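Local coordinates for protein adhesin A (Fusobacterium nucleatum, PDB 3ETZ) that probably mediates attachment of the bacterium to other cells as a surface adhesin built from an antiparallel helix-loop-helix that oligomerises, at residues V8-L11 with Q12-A16; L53-R56 with A57-Q61; F68-S71 with Q72-A76. The protein carries 1 engineered substitution. All coordinates share one frame; numbering follows the deposited sequence.

How the contacts relate
All three contacts are local, between neighbouring turns: two within helix 5-63 and one where helix 70-108 begins. All lie at the surface, although Ala57 of contact 2 is buried. Contacts 1 and 2 have centres about 66 Å apart on opposite sides of the chain's centre. Contact 3 opens helix 70-108, and its centre lies about 12 Å from that of contact 2, where Leu60 packs on Tyr73 and on the engineered Ala76. Chemistry follows place: contact 1, near the tip of the long helix, sets a carboxylate against a leucine; contact 2 joins polar side chains through water; contact 3 brings tyrosine rings and amides to the start of a helix.

Contact 1: V8-L11 with Q12-A16; sequences VGEL and QALDA
Glu10 and Leu14, one helical turn apart, make the main side-chain contact between 8-11 and 12-16. The bond to CB of Glu10 points away from 12-16; CG is anti to the backbone N (chi1 171°), and the bend at chi2 (67°) brings OE2 back alongside the leucine's branch. CG comes within 4.1 Å of Leu14 CD1. Farther out, OE2 is the atom that reaches the branch point, 3.4 Å from Leu14 CG, and it lies 3.5 Å from Leu14 CD1. The two side chains cross obliquely, and a carboxylate oxygen set against aliphatic carbons makes this contact van der Waals packing. Leu14 also rests its own CG 3.4 Å from Glu10 O, the same carbonyl that takes the hydrogen bond from Leu14 N at 2.8 Å. Three companion bonds, from Gln12 N to Val8 O, Ala13 N to Gly9 O and Asp15 N to Leu11 O, continue the alpha-helical i to i+4 pattern. On another flank Gln12 runs back along the preceding turn, its CG 3.1 Å from Val8 O. Its amide tip ends near Val8, NE2 lying 4.2 Å from CG1 of that valine. Leu11 and Leu14 meet only lightly, through CD2 and CD1 respectively. Asp15 turns its end away from 8-11, and its OD1 is hydrogen-bonded to Gln19 NE2 in the next turn. The contact sits near the N-terminal end of helix 5-63, its centre about 41 Å from the centre of the chain, on a part of that helix that runs out well beyond the end of its antiparallel partner, helix 70-108.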
loop_
_atom_site.group_PDB
_atom_site.type_symbol
_atom_site.label_atom_id
_atom_site.label_comp_id
_atom_site.label_asym_id
_atom_site.label_seq_id
_atom_site.Cartn_x
_atom_site.Cartn_y
_atom_site.Cartn_z
ATOM N N VAL A 8 5.704 39.142 26.582
ATOM C CA VAL A 8 4.423 38.477 26.804
ATOM C C VAL A 8 3.667 38.256 25.475
ATOM O O VAL A 8 2.995 37.235 25.292
ATOM C CB VAL A 8 3.526 39.297 27.764
ATOM C CG1 VAL A 8 2.210 38.552 28.017
ATOM C CG2 VAL A 8 4.241 39.519 29.082
ATOM N N GLY A 9 3.771 39.215 24.561
ATOM C CA GLY A 9 3.111 39.071 23.268
ATOM C C GLY A 9 3.820 38.000 22.443
ATOM O O GLY A 9 3.191 37.232 21.732
ATOM N N GLU A 10 5.146 37.957 22.517
ATOM C CA GLU A 10 5.893 36.945 21.776
ATOM C C GLU A 10 5.517 35.549 22.319
ATOM O O GLU A 10 5.294 34.619 21.549
ATOM C CB GLU A 10 7.395 37.199 21.921
ATOM C CG GLU A 10 8.331 36.104 21.387
ATOM C CD GLU A 10 8.297 35.936 19.874
ATOM O OE1 GLU A 10 8.043 36.924 19.155
ATOM O OE2 GLU A 10 8.552 34.810 19.398
ATOM N N LEU A 11 5.428 35.408 23.638
ATOM C CA LEU A 11 5.076 34.113 24.219
ATOM C C LEU A 11 3.646 33.710 23.833
ATOM O O LEU A 11 3.360 32.528 23.623
ATOM C CB LEU A 11 5.265 34.136 25.749
ATOM C CG LEU A 11 6.723 34.320 26.224
ATOM C CD1 LEU A 11 6.775 34.371 27.742
ATOM C CD2 LEU A 11 7.624 33.179 25.691
ATOM N N GLN A 12 2.745 34.685 23.716
ATOM C CA GLN A 12 1.378 34.357 23.330
ATOM C C GLN A 12 1.351 33.882 21.880
ATOM O O GLN A 12 0.631 32.941 21.551
ATOM C CB GLN A 12 0.435 35.554 23.500
ATOM C CG GLN A 12 0.228 35.998 24.937
ATOM C CD GLN A 12 -0.720 37.189 25.038
ATOM O OE1 GLN A 12 -0.819 38.004 24.112
ATOM N NE2 GLN A 12 -1.405 37.308 26.169
ATOM N N ALA A 13 2.135 34.521 21.017
ATOM C CA ALA A 13 2.190 34.097 19.618
ATOM C C ALA A 13 2.850 32.719 19.511
ATOM O O ALA A 13 2.411 31.878 18.723
ATOM C CB ALA A 13 2.969 35.103 18.773
ATOM N N LEU A 14 3.910 32.488 20.284
ATOM C CA LEU A 14 4.572 31.185 20.233
ATOM C C LEU A 14 3.594 30.100 20.670
ATOM O O LEU A 14 3.548 29.021 20.093
ATOM C CB LEU A 14 5.831 31.182 21.103
ATOM C CG LEU A 14 7.023 31.926 20.485
ATOM C CD1 LEU A 14 8.190 31.966 21.450
ATOM C CD2 LEU A 14 7.429 31.226 19.187
ATOM N N ASP A 15 2.770 30.396 21.659
ATOM C CA ASP A 15 1.809 29.421 22.122
ATOM C C ASP A 15 0.758 29.062 21.070
ATOM O O ASP A 15 0.344 27.902 20.957
ATOM C CB ASP A 15 1.107 29.916 23.364
ATOM C CG ASP A 15 0.194 28.867 23.955
ATOM O OD1 ASP A 15 0.667 27.774 24.313
ATOM O OD2 ASP A 15 -1.006 29.135 24.059
ATOM N N ALA A 16 0.294 30.065 20.325
ATOM C CA ALA A 16 -0.695 29.815 19.285
ATOM C C ALA A 16 -0.051 28.972 18.169
ATOM O O ALA A 16 -0.678 28.050 17.640
ATOM C CB ALA A 16 -1.226 31.156 18.724
#

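Contact 2: L53-R56 with A57-Q61; sequences LSQR and AQRLQ
The oxygen of water 1 takes two hydrogen bonds, accepting from Gln55 NE2 at 2.9 Å and from Arg59 NH1 at 3.0 Å, and so bridges two donors whose own nitrogens are not bonded to each other. Water 2 does the same between Arg59 NH2 and Arg56 NE, the bond to NE being the shorter at 2.8 Å. Both waters lie in the plane of the Arg59 guanidinium, at its edge, so together they would limit its rotation. The bend at chi3 (65°) folds the arginine back toward 53-56, setting one face of its guanidinium over Arg56 CA. Gln55 NE2 meets the edge of the group, and the amide plane stands at 90° to it. The guanidinium planes of Arg56 and Arg59 are 64° apart, and water 2 lies between these like charges, which probably eases their repulsion.

These bridges lie along helix 5-63, the first arm of the antiparallel helix-loop-helix. Toward the second arm, Leu53, Ala57 and Leu60 touch Tyr80 of helix 70-108, and Arg56, besides holding water 2 by NE, is hydrogen-bonded through NH1 to the Tyr80 hydroxyl. Leu53 CD1 also lies over one face of the Arg56 guanidinium, 4.1 Å above its plane and offset toward the rim. Backbone i to i+4 bonds hold the turns, among them Ala57 N to Leu53 O at 2.8 Å. Gln58 lies back along its own helix, CG 3.1 Å from Ser54 O and NE2 4.0 Å from Ser54 CB, while Ser54 OG is hydrogen-bonded to Tyr50 O. Leu60 CG likewise settles 3.2 Å from Arg56 O.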
loop_
_atom_site.group_PDB
_atom_site.type_symbol
_atom_site.label_atom_id
_atom_site.label_comp_id
_atom_site.label_asym_id
_atom_site.label_seq_id
_atom_site.Cartn_x
_atom_site.Cartn_y
_atom_site.Cartn_z
ATOM N N LEU A 53 -5.209 -16.213 -9.336
ATOM C CA LEU A 53 -4.767 -15.982 -10.701
ATOM C C LEU A 53 -3.432 -16.666 -11.008
ATOM O O LEU A 53 -3.179 -17.082 -12.129
ATOM C CB LEU A 53 -4.712 -14.469 -10.980
ATOM C CG LEU A 53 -5.870 -13.859 -11.815
ATOM C CD1 LEU A 53 -7.139 -14.730 -11.763
ATOM C CD2 LEU A 53 -6.145 -12.431 -11.395
ATOM N N SER A 54 -2.571 -16.775 -10.020
ATOM C CA SER A 54 -1.307 -17.458 -10.240
ATOM C C SER A 54 -1.623 -18.925 -10.505
ATOM O O SER A 54 -0.989 -19.570 -11.324
ATOM C CB SER A 54 -0.397 -17.338 -9.016
ATOM O OG SER A 54 0.025 -15.997 -8.849
ATOM N N GLN A 55 -2.609 -19.459 -9.807
ATOM C CA GLN A 55 -2.971 -20.869 -10.003
ATOM C C GLN A 55 -3.494 -21.022 -11.433
ATOM O O GLN A 55 -3.142 -21.952 -12.172
ATOM C CB GLN A 55 -4.052 -21.279 -9.008
ATOM C CG GLN A 55 -4.398 -22.763 -9.109
ATOM C CD GLN A 55 -5.612 -23.137 -8.284
ATOM O OE1 GLN A 55 -5.866 -22.551 -7.237
ATOM N NE2 GLN A 55 -6.363 -24.139 -8.748
ATOM N N ARG A 56 -4.331 -20.074 -11.839
ATOM C CA ARG A 56 -4.874 -20.104 -13.185
ATOM C C ARG A 56 -3.795 -20.026 -14.264
ATOM O O ARG A 56 -3.808 -20.806 -15.224
ATOM C CB ARG A 56 -5.874 -18.952 -13.367
ATOM C CG ARG A 56 -6.529 -18.930 -14.746
ATOM C CD ARG A 56 -7.548 -17.792 -14.852
ATOM N NE ARG A 56 -8.735 -18.031 -14.036
ATOM C CZ ARG A 56 -9.795 -17.224 -14.014
ATOM N NH1 ARG A 56 -9.803 -16.122 -14.759
ATOM N NH2 ARG A 56 -10.852 -17.524 -13.269
ATOM N N ALA A 57 -2.865 -19.087 -14.123
ATOM C CA ALA A 57 -1.799 -18.923 -15.118
ATOM C C ALA A 57 -0.908 -20.148 -15.191
ATOM O O ALA A 57 -0.497 -20.562 -16.288
ATOM C CB ALA A 57 -0.939 -17.676 -14.807
ATOM N N GLN A 58 -0.600 -20.720 -14.033
ATOM C CA GLN A 58 0.243 -21.908 -13.991
ATOM C C GLN A 58 -0.435 -23.093 -14.693
ATOM O O GLN A 58 0.209 -23.838 -15.426
ATOM C CB GLN A 58 0.572 -22.226 -12.529
ATOM C CG GLN A 58 1.591 -21.185 -11.965
ATOM C CD GLN A 58 1.814 -21.284 -10.480
ATOM O OE1 GLN A 58 1.573 -22.321 -9.876
ATOM N NE2 GLN A 58 2.298 -20.197 -9.883
ATOM N N ARG A 59 -1.741 -23.257 -14.481
ATOM C CA ARG A 59 -2.471 -24.336 -15.120
ATOM C C ARG A 59 -2.518 -24.115 -16.625
ATOM O O ARG A 59 -2.314 -25.047 -17.390
ATOM C CB ARG A 59 -3.891 -24.432 -14.565
ATOM C CG ARG A 59 -4.748 -25.539 -15.227
ATOM C CD ARG A 59 -6.106 -25.685 -14.529
ATOM N NE ARG A 59 -6.930 -24.480 -14.674
ATOM C CZ ARG A 59 -7.226 -23.639 -13.680
ATOM N NH1 ARG A 59 -6.768 -23.865 -12.455
ATOM N NH2 ARG A 59 -7.989 -22.570 -13.913
ATOM N N LEU A 60 -2.794 -22.881 -17.054
ATOM C CA LEU A 60 -2.843 -22.593 -18.479
ATOM C C LEU A 60 -1.516 -23.003 -19.105
ATOM O O LEU A 60 -1.502 -23.638 -20.169
ATOM C CB LEU A 60 -3.080 -21.096 -18.745
ATOM C CG LEU A 60 -4.466 -20.558 -18.359
ATOM C CD1 LEU A 60 -4.499 -19.004 -18.423
ATOM C CD2 LEU A 60 -5.501 -21.146 -19.302
ATOM N N GLN A 61 -0.413 -22.655 -18.444
ATOM C CA GLN A 61 0.911 -22.968 -18.975
ATOM C C GLN A 61 1.154 -24.465 -19.056
ATOM O O GLN A 61 1.611 -24.955 -20.075
ATOM C CB GLN A 61 2.019 -22.320 -18.127
ATOM C CG GLN A 61 3.429 -22.405 -18.768
ATOM C CD GLN A 61 3.501 -21.702 -20.138
ATOM O OE1 GLN A 61 3.386 -20.470 -20.229
ATOM N NE2 GLN A 61 3.678 -22.489 -21.204
HETATM O O HOH W 1 -5.054 -25.753 -10.839
HETATM O O HOH W 2 -9.015 -20.095 -12.204
#

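Contact 3: F68-S71 with Q72-A76; sequences FYKS and QYQEA. Engineered in segment 72-76: Ala76 (natural residue Leu).
Tyr69 O accepts from the first turn of a new helix: Tyr73 N bonds to it at 3.0 Å, nearly along the C=O axis, and Gln72 N adds a weak bond. Tyr69 occupies the N-cap position and is the centre of an inverse gamma turn, closed by a weak bond from Lys70 N to Phe68 O. Further bonds, Gln74 N to Lys70 O and Glu75 N to Ser71 O, carry the helix onward. This is where the chain, having turned through the loop of the helix-loop-helix hairpin, enters helix 70-108. Tyr73 packs back against the first arm at Leu60 and Glu63; CD1 on its ring edge lies 3.1 Å from Tyr69 O, near the ring plane.

The Tyr69 ring takes Phe68 CD2 over the centre of one face, 3.5 Å above it. With CG beside its backbone N (chi1 -73°) and the chain extended beyond, Gln72 lies alongside this tyrosine, pointing the same way, and brings NE2 within 3.4 Å of Tyr69 CD1, ring and amide planes 44° apart. Lys70 stays extended, and its CE meets Gln74 NE2 at 3.4 Å. Engineered Ala76 touches Leu60 of helix 5-63.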
loop_
_atom_site.group_PDB
_atom_site.type_symbol
_atom_site.label_atom_id
_atom_site.label_comp_id
_atom_site.label_asym_id
_atom_site.label_seq_id
_atom_site.Cartn_x
_atom_site.Cartn_y
_atom_site.Cartn_z
ATOM N N PHE A 68 -6.184 -28.294 -27.714
ATOM C CA PHE A 68 -6.330 -28.090 -29.138
ATOM C C PHE A 68 -5.895 -26.663 -29.445
ATOM O O PHE A 68 -5.150 -26.426 -30.400
ATOM C CB PHE A 68 -7.776 -28.289 -29.593
ATOM C CG PHE A 68 -7.972 -28.073 -31.071
ATOM C CD1 PHE A 68 -7.593 -29.053 -31.996
ATOM C CD2 PHE A 68 -8.499 -26.876 -31.543
ATOM C CE1 PHE A 68 -7.739 -28.837 -33.378
ATOM C CE2 PHE A 68 -8.653 -26.646 -32.916
ATOM C CZ PHE A 68 -8.269 -27.630 -33.836
ATOM N N TYR A 69 -6.347 -25.711 -28.628
ATOM C CA TYR A 69 -6.005 -24.310 -28.851
ATOM C C TYR A 69 -4.751 -23.926 -28.074
ATOM O O TYR A 69 -4.752 -23.002 -27.257
ATOM C CB TYR A 69 -7.192 -23.412 -28.471
ATOM C CG TYR A 69 -8.349 -23.532 -29.432
ATOM C CD1 TYR A 69 -8.225 -23.091 -30.754
ATOM C CD2 TYR A 69 -9.567 -24.119 -29.038
ATOM C CE1 TYR A 69 -9.277 -23.229 -31.659
ATOM C CE2 TYR A 69 -10.633 -24.263 -29.947
ATOM C CZ TYR A 69 -10.480 -23.817 -31.252
ATOM O OH TYR A 69 -11.508 -23.943 -32.176
ATOM N N LYS A 70 -3.679 -24.658 -28.363
ATOM C CA LYS A 70 -2.373 -24.475 -27.736
ATOM C C LYS A 70 -1.856 -23.043 -27.723
ATOM O O LYS A 70 -1.410 -22.542 -26.691
ATOM C CB LYS A 70 -1.345 -25.378 -28.438
ATOM C CG LYS A 70 0.090 -25.155 -27.985
ATOM C CD LYS A 70 1.029 -26.223 -28.546
ATOM C CE LYS A 70 2.479 -25.897 -28.208
ATOM N NZ LYS A 70 3.415 -26.955 -28.703
ATOM N N SER A 71 -1.919 -22.403 -28.884
ATOM C CA SER A 71 -1.449 -21.034 -29.093
ATOM C C SER A 71 -2.159 -20.016 -28.186
ATOM O O SER A 71 -1.529 -19.086 -27.647
ATOM C CB SER A 71 -1.656 -20.670 -30.565
ATOM O OG SER A 71 -1.426 -19.292 -30.792
ATOM N N GLN A 72 -3.469 -20.188 -28.031
ATOM C CA GLN A 72 -4.263 -19.304 -27.194
ATOM C C GLN A 72 -4.025 -19.584 -25.718
ATOM O O GLN A 72 -4.061 -18.671 -24.904
ATOM C CB GLN A 72 -5.740 -19.443 -27.559
ATOM C CG GLN A 72 -6.034 -18.796 -28.897
ATOM C CD GLN A 72 -7.363 -19.178 -29.463
ATOM O OE1 GLN A 72 -8.410 -18.955 -28.843
ATOM N NE2 GLN A 72 -7.343 -19.757 -30.664
ATOM N N TYR A 73 -3.784 -20.844 -25.357
ATOM C CA TYR A 73 -3.508 -21.133 -23.960
ATOM C C TYR A 73 -2.183 -20.480 -23.582
ATOM O O TYR A 73 -2.030 -19.955 -22.479
ATOM C CB TYR A 73 -3.431 -22.638 -23.706
ATOM C CG TYR A 73 -4.793 -23.234 -23.358
ATOM C CD1 TYR A 73 -5.796 -23.363 -24.330
ATOM C CD2 TYR A 73 -5.098 -23.608 -22.043
ATOM C CE1 TYR A 73 -7.060 -23.844 -23.988
ATOM C CE2 TYR A 73 -6.361 -24.089 -21.702
ATOM C CZ TYR A 73 -7.328 -24.199 -22.671
ATOM O OH TYR A 73 -8.578 -24.637 -22.327
ATOM N N GLN A 74 -1.230 -20.522 -24.513
ATOM C CA GLN A 74 0.097 -19.945 -24.296
ATOM C C GLN A 74 -0.003 -18.437 -24.162
ATOM O O GLN A 74 0.640 -17.833 -23.308
ATOM C CB GLN A 74 1.036 -20.286 -25.470
ATOM C CG GLN A 74 1.286 -21.782 -25.646
ATOM C CD GLN A 74 2.311 -22.101 -26.735
ATOM O OE1 GLN A 74 2.283 -21.523 -27.831
ATOM N NE2 GLN A 74 3.207 -23.037 -26.442
ATOM N N GLU A 75 -0.794 -17.828 -25.025
ATOM C CA GLU A 75 -0.974 -16.388 -24.990
ATOM C C GLU A 75 -1.688 -15.961 -23.699
ATOM O O GLU A 75 -1.331 -14.969 -23.096
ATOM C CB GLU A 75 -1.776 -15.940 -26.202
ATOM C CG GLU A 75 -1.961 -14.451 -26.282
ATOM C CD GLU A 75 -2.605 -14.021 -27.589
ATOM O OE1 GLU A 75 -2.281 -14.625 -28.636
ATOM O OE2 GLU A 75 -3.421 -13.070 -27.579
ATOM N N ALA A 76 -2.696 -16.715 -23.278
ATOM C CA ALA A 76 -3.414 -16.373 -22.052
ATOM C C ALA A 76 -2.487 -16.472 -20.826
ATOM O O ALA A 76 -2.527 -15.622 -19.927
ATOM C CB ALA A 76 -4.626 -17.296 -21.886
#